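Local structure of CELL division protein FTSZ (4B46) at residues A4-G9 / D99-V104; A33-N38 / Q54-G59; V15-V20 / L47-K52. The protein binds GTP as a tubulin-like cytoskeletal protein that controls archaeal cell shape and is essential for the rod-shaped cells needed for efficient swimming. One frame throughout, in Å; residues are numbered along the deposited sequence.

Contact 1. Residues A4-G9 / D99-V104. With GDP (guanosine-5'-diphosphate), chain B.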
# COMPACT_ATOMS: atom_id res chain seq x y z
N ALA A 4 -5.70 -10.33 3.18
CA ALA A 4 -4.55 -11.15 3.54
C ALA A 4 -3.28 -10.35 3.22
O ALA A 4 -2.94 -10.17 2.05
CB ALA A 4 -4.58 -12.46 2.78
N MET A 5 -2.60 -9.87 4.25
CA MET A 5 -1.40 -9.08 4.05
C MET A 5 -0.13 -9.91 4.15
O MET A 5 0.07 -10.63 5.14
CB MET A 5 -1.31 -7.97 5.08
CG MET A 5 -2.40 -6.95 4.99
SD MET A 5 -1.81 -5.39 5.68
CE MET A 5 -3.29 -4.41 5.40
N ILE A 6 0.74 -9.80 3.15
CA ILE A 6 2.05 -10.43 3.19
C ILE A 6 3.14 -9.38 3.04
O ILE A 6 3.23 -8.72 2.00
CB ILE A 6 2.24 -11.51 2.10
CG1 ILE A 6 1.12 -12.55 2.17
CG2 ILE A 6 3.62 -12.19 2.25
CD1 ILE A 6 0.08 -12.39 1.10
N GLY A 7 3.95 -9.21 4.08
CA GLY A 7 5.10 -8.32 4.03
C GLY A 7 6.30 -9.08 3.51
O GLY A 7 6.57 -10.20 3.96
N PHE A 8 7.02 -8.48 2.57
CA PHE A 8 8.18 -9.13 1.95
C PHE A 8 9.41 -8.25 2.16
O PHE A 8 9.41 -7.08 1.78
CB PHE A 8 7.93 -9.35 0.45
CG PHE A 8 8.36 -10.72 -0.04
CD1 PHE A 8 9.69 -11.08 -0.05
CD2 PHE A 8 7.42 -11.64 -0.48
CE1 PHE A 8 10.09 -12.34 -0.50
CE2 PHE A 8 7.81 -12.90 -0.92
CZ PHE A 8 9.15 -13.25 -0.93
N GLY A 9 10.46 -8.81 2.76
CA GLY A 9 11.64 -8.02 3.08
C GLY A 9 11.43 -7.27 4.39
O GLY A 9 10.36 -7.34 5.00
N ASP A 99 -11.24 -10.65 1.01
CA ASP A 99 -11.65 -9.98 -0.22
C ASP A 99 -10.49 -9.85 -1.21
O ASP A 99 -10.70 -9.82 -2.42
CB ASP A 99 -12.20 -8.59 0.10
CG ASP A 99 -13.43 -8.65 0.97
OD1 ASP A 99 -14.34 -9.44 0.64
OD2 ASP A 99 -13.48 -7.93 1.98
N ALA A 100 -9.27 -9.75 -0.68
CA ALA A 100 -8.11 -9.57 -1.53
C ALA A 100 -6.81 -9.87 -0.80
O ALA A 100 -6.78 -9.87 0.43
CB ALA A 100 -8.07 -8.13 -2.10
N PHE A 101 -5.75 -10.12 -1.57
CA PHE A 101 -4.39 -10.21 -1.03
C PHE A 101 -3.71 -8.86 -1.21
O PHE A 101 -4.00 -8.15 -2.18
CB PHE A 101 -3.59 -11.26 -1.78
CG PHE A 101 -4.01 -12.67 -1.49
CD1 PHE A 101 -5.00 -13.27 -2.24
CD2 PHE A 101 -3.40 -13.38 -0.47
CE1 PHE A 101 -5.38 -14.58 -1.97
CE2 PHE A 101 -3.78 -14.68 -0.20
CZ PHE A 101 -4.76 -15.28 -0.95
N LEU A 102 -2.84 -8.50 -0.27
CA LEU A 102 -1.98 -7.32 -0.43
C LEU A 102 -0.52 -7.68 -0.13
O LEU A 102 -0.15 -8.05 0.99
CB LEU A 102 -2.44 -6.18 0.48
CG LEU A 102 -1.64 -4.88 0.37
CD1 LEU A 102 -1.90 -4.20 -0.98
CD2 LEU A 102 -1.95 -3.94 1.52
N VAL A 103 0.32 -7.56 -1.15
CA VAL A 103 1.75 -7.84 -1.02
C VAL A 103 2.48 -6.53 -0.81
O VAL A 103 2.45 -5.64 -1.66
CB VAL A 103 2.29 -8.59 -2.25
CG1 VAL A 103 3.81 -8.86 -2.12
CG2 VAL A 103 1.52 -9.89 -2.45
N VAL A 104 3.10 -6.39 0.36
CA VAL A 104 3.73 -5.14 0.75
C VAL A 104 5.25 -5.27 0.76
O VAL A 104 5.77 -6.23 1.33
CB VAL A 104 3.27 -4.69 2.14
CG1 VAL A 104 3.85 -3.30 2.47
CG2 VAL A 104 1.74 -4.68 2.22
PB GDP B . 14.98 -6.06 1.80
O1B GDP B . 16.21 -6.62 1.14
O2B GDP B . 14.71 -6.69 3.15
O3B GDP B . 13.82 -6.23 0.86
O3A GDP B . 15.33 -4.51 2.00
PA GDP B . 14.58 -3.54 3.02
O1A GDP B . 13.12 -3.86 3.14
O2A GDP B . 15.29 -3.55 4.35
O5' GDP B . 14.82 -2.11 2.31
C5' GDP B . 14.26 -1.92 1.01
C4' GDP B . 13.84 -0.47 0.85
O4' GDP B . 12.74 -0.20 1.70
C3' GDP B . 14.90 0.49 1.33
O3' GDP B . 15.76 0.78 0.24
C2' GDP B . 14.13 1.71 1.81
O2' GDP B . 13.77 2.53 0.70
C1' GDP B . 12.81 1.14 2.25
N9 GDP B . 12.64 0.89 3.68
C8 GDP B . 13.42 0.14 4.49
N7 GDP B . 12.87 0.07 5.74
C5 GDP B . 11.71 0.76 5.71
C6 GDP B . 10.62 1.08 6.66
O6 GDP B . 10.65 0.68 7.85
N1 GDP B . 9.61 1.83 6.20
C2 GDP B . 9.53 2.29 4.94
N2 GDP B . 8.47 3.04 4.58
N3 GDP B . 10.49 2.03 4.01
C4 GDP B . 11.56 1.28 4.35
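Ala4 and Phe101 sit side by side on neighbouring parallel strands, and the small residue makes room for the large one. The methyl CB of Ala4 comes to 3.6 Å from Phe101 CD2, approaching the ring obliquely. Further along the same face, Ile6 puts its CD1 at the ring edge, near the ring plane and 3.9 Å from Phe101 CD2, so two bumps from strand 4-8 close on the same CD2 corner of the ring. Ile6 reaches back this far because its CG1 lies anti to the carbonyl carbon (chi1 -54°). Tyr127 stacks on the ring, and helix 111-126 covers the Ile6 and Val103 end of this face.

On the other face Met5 and Leu102 run alongside each other, pointing the same way, with Met5 CE 4.1 Å from Leu102 CD2. Gly7, paired with Val104, adds no bump, and helix 9-26 packs here, Val15 and Val16 on Val104, Val16 and Phe19 on Met5.

Five backbone bonds join the strands, from Ala4 N to Ala100 O (3.0 Å) through to Phe8 N to Val104 O (2.9 Å). Beyond Phe8 the chain turns at Gly9, whose CA is 3.3 Å from GDP O2B; a side chain there would collide with the phosphate. Parallel strands leading into a glycine-rich, phosphate-binding turn and a helix are characteristic of the Rossmann-like GTPase domain of the tubulin/FtsZ family.

Contact 2. Residues A33-N38 / Q54-G59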
# COMPACT_ATOMS: atom_id res chain seq x y z
N ALA A 33 -5.52 -11.85 7.84
CA ALA A 33 -4.34 -12.69 7.95
C ALA A 33 -3.10 -11.86 7.68
O ALA A 33 -3.08 -11.03 6.78
CB ALA A 33 -4.40 -13.83 6.96
N ALA A 34 -2.05 -12.09 8.46
CA ALA A 34 -0.79 -11.40 8.22
C ALA A 34 0.38 -12.40 8.18
O ALA A 34 0.49 -13.27 9.04
CB ALA A 34 -0.56 -10.32 9.25
N VAL A 35 1.22 -12.27 7.16
CA VAL A 35 2.38 -13.13 6.97
C VAL A 35 3.59 -12.26 6.63
O VAL A 35 3.45 -11.24 5.95
CB VAL A 35 2.12 -14.18 5.86
CG1 VAL A 35 3.39 -14.93 5.49
CG2 VAL A 35 1.02 -15.18 6.29
N ALA A 36 4.77 -12.64 7.12
CA ALA A 36 6.02 -11.93 6.83
C ALA A 36 7.02 -12.89 6.22
O ALA A 36 7.24 -14.00 6.74
CB ALA A 36 6.60 -11.33 8.10
N VAL A 37 7.62 -12.49 5.10
CA VAL A 37 8.59 -13.33 4.41
C VAL A 37 9.90 -12.57 4.32
O VAL A 37 9.93 -11.41 3.91
CB VAL A 37 8.15 -13.66 2.96
CG1 VAL A 37 9.14 -14.63 2.32
CG2 VAL A 37 6.73 -14.23 2.94
N ASN A 38 10.99 -13.23 4.71
CA ASN A 38 12.30 -12.58 4.67
C ASN A 38 13.41 -13.61 4.55
O ASN A 38 13.18 -14.81 4.77
CB ASN A 38 12.50 -11.68 5.90
CG ASN A 38 13.45 -10.50 5.64
OD1 ASN A 38 14.40 -10.59 4.85
ND2 ASN A 38 13.20 -9.38 6.32
N GLN A 54 3.66 -17.49 11.24
CA GLN A 54 3.42 -16.78 9.98
C GLN A 54 4.62 -15.93 9.55
O GLN A 54 4.51 -15.06 8.68
CB GLN A 54 2.17 -15.91 10.10
CG GLN A 54 0.98 -16.59 10.77
CD GLN A 54 0.07 -17.29 9.78
OE1 GLN A 54 0.53 -17.91 8.82
NE2 GLN A 54 -1.23 -17.19 10.01
N ARG A 55 5.76 -16.19 10.18
CA ARG A 55 7.02 -15.58 9.77
C ARG A 55 7.83 -16.61 9.00
O ARG A 55 8.24 -17.61 9.57
CB ARG A 55 7.80 -15.12 11.00
CG ARG A 55 7.09 -14.03 11.80
CD ARG A 55 7.84 -13.71 13.09
NE ARG A 55 6.94 -13.09 14.06
CZ ARG A 55 7.33 -12.55 15.21
NH1 ARG A 55 8.62 -12.52 15.54
NH2 ARG A 55 6.43 -12.02 16.02
N VAL A 56 8.05 -16.39 7.71
CA VAL A 56 8.70 -17.39 6.88
C VAL A 56 10.10 -16.96 6.48
O VAL A 56 10.27 -15.92 5.83
CB VAL A 56 7.92 -17.66 5.59
CG1 VAL A 56 8.48 -18.89 4.88
CG2 VAL A 56 6.45 -17.85 5.89
N LEU A 57 11.09 -17.76 6.86
CA LEU A 57 12.46 -17.55 6.43
C LEU A 57 12.73 -18.33 5.14
O LEU A 57 12.59 -19.55 5.11
CB LEU A 57 13.42 -18.01 7.53
CG LEU A 57 14.92 -17.78 7.30
CD1 LEU A 57 15.22 -16.28 7.26
CD2 LEU A 57 15.72 -18.49 8.40
N ILE A 58 13.12 -17.63 4.09
CA ILE A 58 13.46 -18.28 2.83
C ILE A 58 14.93 -18.05 2.48
O ILE A 58 15.62 -17.25 3.11
CB ILE A 58 12.60 -17.77 1.65
CG1 ILE A 58 12.82 -16.27 1.42
CG2 ILE A 58 11.11 -18.05 1.90
CD1 ILE A 58 12.15 -15.73 0.16
N GLY A 59 15.40 -18.78 1.48
CA GLY A 59 16.75 -18.59 0.99
C GLY A 59 17.83 -19.15 1.90
O GLY A 59 19.01 -18.81 1.74
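Val35 and Gln54 meet at about a right angle where the two parallel strands begin to pair. Val35 presents both methyls: CG1, set anti to the backbone N (chi1 170°), lies 3.4 Å from the carbonyl oxygen Gln54 O, while CG2 faces the aliphatic start of the glutamine, 4.0 Å from Gln54 CB. Gln54 CB rests 3.3 Å from Ala34 O, a buried carbonyl oxygen without a hydrogen-bonding partner. Beyond CB the glutamine chain bends and lies by Ala34 O and Val35 CG2. With an alanine in its place only CB would remain, and Val35 CG2 and the partnerless Ala34 O would probably lose part of their cover.

Further on, Val35, Val37 and Val56 share one face. Val35 CG1 looks across to Val56 CG2, a loose 4.2 Å apart. Val37 and Ile58 cross obliquely, with Val37 CG1 3.9 Å from Ile58 CD1. Ile58 holds CG1 between its backbone N and carbonyl carbon (chi1 62°), which keeps the chain close to Val37. On the other face, Leu57 swings CD1 to 3.5 Å from Asn38 O. The Asn38 amide is occupied elsewhere, OD1 accepting from Ala40 N, with its side chain close to Gln10, Thr111 and the GDP.

Four backbone bonds tie the pair together, the shortest from Val56 N to Ala36 O (2.7 Å). Strand 55-57 is the outermost strand at this end of the sheet, joined to strand 31-38 through helix 41-45 as a beta-alpha-beta unit. Helix 83-90 packs on Val37, Val56 and Ile58; helix 9-26 lies against Ala34 on the reverse face, and strand 3-8 flanks strand 31-38 on its far side.

Contact 3. Residues V15-V20 / L47-K52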
# COMPACT_ATOMS: atom_id res chain seq x y z
N VAL A 15 5.92 -2.75 7.99
CA VAL A 15 4.67 -2.09 7.63
C VAL A 15 3.46 -2.98 7.94
O VAL A 15 2.48 -2.52 8.55
CB VAL A 15 4.68 -1.61 6.17
CG1 VAL A 15 3.28 -1.14 5.71
CG2 VAL A 15 5.73 -0.49 6.01
N VAL A 16 3.54 -4.25 7.57
CA VAL A 16 2.47 -5.20 7.88
C VAL A 16 2.30 -5.36 9.39
O VAL A 16 1.18 -5.40 9.90
CB VAL A 16 2.67 -6.56 7.19
CG1 VAL A 16 1.62 -7.59 7.70
CG2 VAL A 16 2.55 -6.39 5.69
N ASP A 17 3.43 -5.43 10.10
CA ASP A 17 3.42 -5.50 11.56
C ASP A 17 2.64 -4.31 12.15
O ASP A 17 1.82 -4.47 13.05
CB ASP A 17 4.86 -5.50 12.09
CG ASP A 17 5.03 -6.31 13.38
OD1 ASP A 17 4.35 -7.34 13.54
OD2 ASP A 17 5.88 -5.92 14.21
N LYS A 18 2.91 -3.12 11.63
CA LYS A 18 2.24 -1.91 12.13
C LYS A 18 0.77 -1.88 11.73
O LYS A 18 -0.07 -1.39 12.48
CB LYS A 18 2.95 -0.66 11.63
CG LYS A 18 2.44 0.61 12.28
CD LYS A 18 3.59 1.56 12.55
CE LYS A 18 3.35 2.35 13.82
NZ LYS A 18 4.58 3.08 14.22
N PHE A 19 0.47 -2.39 10.54
CA PHE A 19 -0.90 -2.53 10.08
C PHE A 19 -1.71 -3.41 11.03
O PHE A 19 -2.87 -3.12 11.34
CB PHE A 19 -0.94 -3.10 8.67
CG PHE A 19 -1.72 -2.27 7.71
CD1 PHE A 19 -3.06 -2.02 7.94
CD2 PHE A 19 -1.11 -1.71 6.60
CE1 PHE A 19 -3.79 -1.24 7.06
CE2 PHE A 19 -1.84 -0.92 5.73
CZ PHE A 19 -3.18 -0.69 5.95
N VAL A 20 -1.10 -4.50 11.48
CA VAL A 20 -1.75 -5.40 12.44
C VAL A 20 -2.07 -4.67 13.74
O VAL A 20 -3.15 -4.82 14.30
CB VAL A 20 -0.88 -6.64 12.74
CG1 VAL A 20 -1.47 -7.44 13.90
CG2 VAL A 20 -0.75 -7.51 11.50
N LEU A 47 9.88 -8.62 14.66
CA LEU A 47 8.46 -8.32 14.51
C LEU A 47 7.74 -8.58 15.82
O LEU A 47 8.19 -9.38 16.64
CB LEU A 47 7.85 -9.13 13.38
CG LEU A 47 8.53 -8.88 12.04
CD1 LEU A 47 8.01 -9.86 11.01
CD2 LEU A 47 8.30 -7.43 11.59
N LYS A 48 6.62 -7.90 16.01
CA LYS A 48 5.96 -7.90 17.31
C LYS A 48 4.56 -8.49 17.27
O LYS A 48 4.08 -9.05 18.25
CB LYS A 48 5.90 -6.47 17.86
CG LYS A 48 7.25 -5.82 18.06
CD LYS A 48 7.11 -4.36 18.45
CE LYS A 48 8.47 -3.70 18.65
NZ LYS A 48 9.22 -4.28 19.80
N ASN A 49 3.91 -8.36 16.12
CA ASN A 49 2.48 -8.62 16.02
C ASN A 49 2.12 -9.76 15.10
O ASN A 49 1.01 -10.29 15.14
CB ASN A 49 1.78 -7.34 15.57
CG ASN A 49 2.13 -6.16 16.43
OD1 ASN A 49 1.95 -6.20 17.64
ND2 ASN A 49 2.66 -5.11 15.82
N ILE A 50 3.05 -10.14 14.23
CA ILE A 50 2.82 -11.23 13.31
C ILE A 50 3.16 -12.55 14.00
O ILE A 50 4.25 -12.70 14.55
CB ILE A 50 3.64 -11.03 12.03
CG1 ILE A 50 3.20 -9.72 11.36
CG2 ILE A 50 3.51 -12.22 11.10
CD1 ILE A 50 3.90 -9.39 10.08
N PRO A 51 2.22 -13.51 14.00
CA PRO A 51 2.44 -14.80 14.66
C PRO A 51 3.72 -15.49 14.19
O PRO A 51 4.03 -15.43 13.00
CB PRO A 51 1.21 -15.62 14.24
CG PRO A 51 0.16 -14.61 13.92
CD PRO A 51 0.91 -13.44 13.33
N LYS A 52 4.46 -16.12 15.10
CA LYS A 52 5.74 -16.73 14.76
C LYS A 52 5.59 -17.76 13.64
O LYS A 52 6.45 -17.89 12.79
CB LYS A 52 6.39 -17.37 15.99
CG LYS A 52 6.54 -16.43 17.17
CD LYS A 52 7.43 -17.02 18.25
CE LYS A 52 7.42 -16.16 19.50
NZ LYS A 52 7.81 -14.75 19.21
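Asp17 reaches out from helix 9-26 and takes hold of consecutive backbone amides in the loop 47-52. Asp17 OD2 accepts from Lys48 N at 2.8 Å, a fairly straight bond (157° at the hydrogen), and Asp17 OD1 accepts from Asn49 N, also at 2.8 Å. Both donors arrive on the syn sides of the carboxylate and not far from its plane, so the two oxygens are used as a pair and the group is fixed in rotation. Asp17 OD1 also has two weak bonds, to Ile50 N at 3.2 Å and to Lys48 N. The loop thus folds its N-H groups round one carboxylate.

Asn49 returns the grip. Asn49 ND2 donates to the helix carbonyl Asp17 O at 3.0 Å, coming from above the carbonyl plane, 54° out of it, and bent at the hydrogen. CG stands anti to the carbonyl carbon (chi1 -53°), and this brings the amide over the helix backbone while CB stays close to Asp17 OD1.

Around this polar centre, carbon atoms fill in. Leu47 CD2 lies beside the Asp17 carboxylate, and Val20 slides past Asn49 in the opposite direction, with Val20 CG1 3.7 Å from Asn49 CB. The apolar pair is Ile50 and Val16, which cross at about a right angle, with Ile50 CD1 and Val16 CG1 3.8 Å apart. Beneath them Ala34 and Ala36 of strand 31-38 close the floor.

The Lys48 ammonium, at NZ, is 6.7 Å from Asp17 OD2 and forms no salt bridge with it. The buried carboxylate is therefore met within this contact by main-chain N-H groups, whose dipoles would probably favour its charged form and hold the irregular loop against the helix next to the nucleotide-binding turn.

How the contacts relate
From the N terminus, strand 3-8 runs into the GDP-binding turn and helix 9-26, then strand 31-38, helix 41-45, the loop 47-52 and strand 55-57. Contact 1 closes the longest loop, bringing strand 100-106 back beside strand 3-8, and contacts 2 and 3 both fall within it. Those two cross, because 47-52, the partner of 15-20, lies between 33-38 and 54-59. Contacts 1 and 2 are continuous in the sheet, since Gly7 bonds to Val35 and Val37. Contact 3 lies over one face of that sheet through helix 9-26, with Val20 on Ala34, and Arg55 NH2 bonds to Ile50 O, linking loop to edge strand.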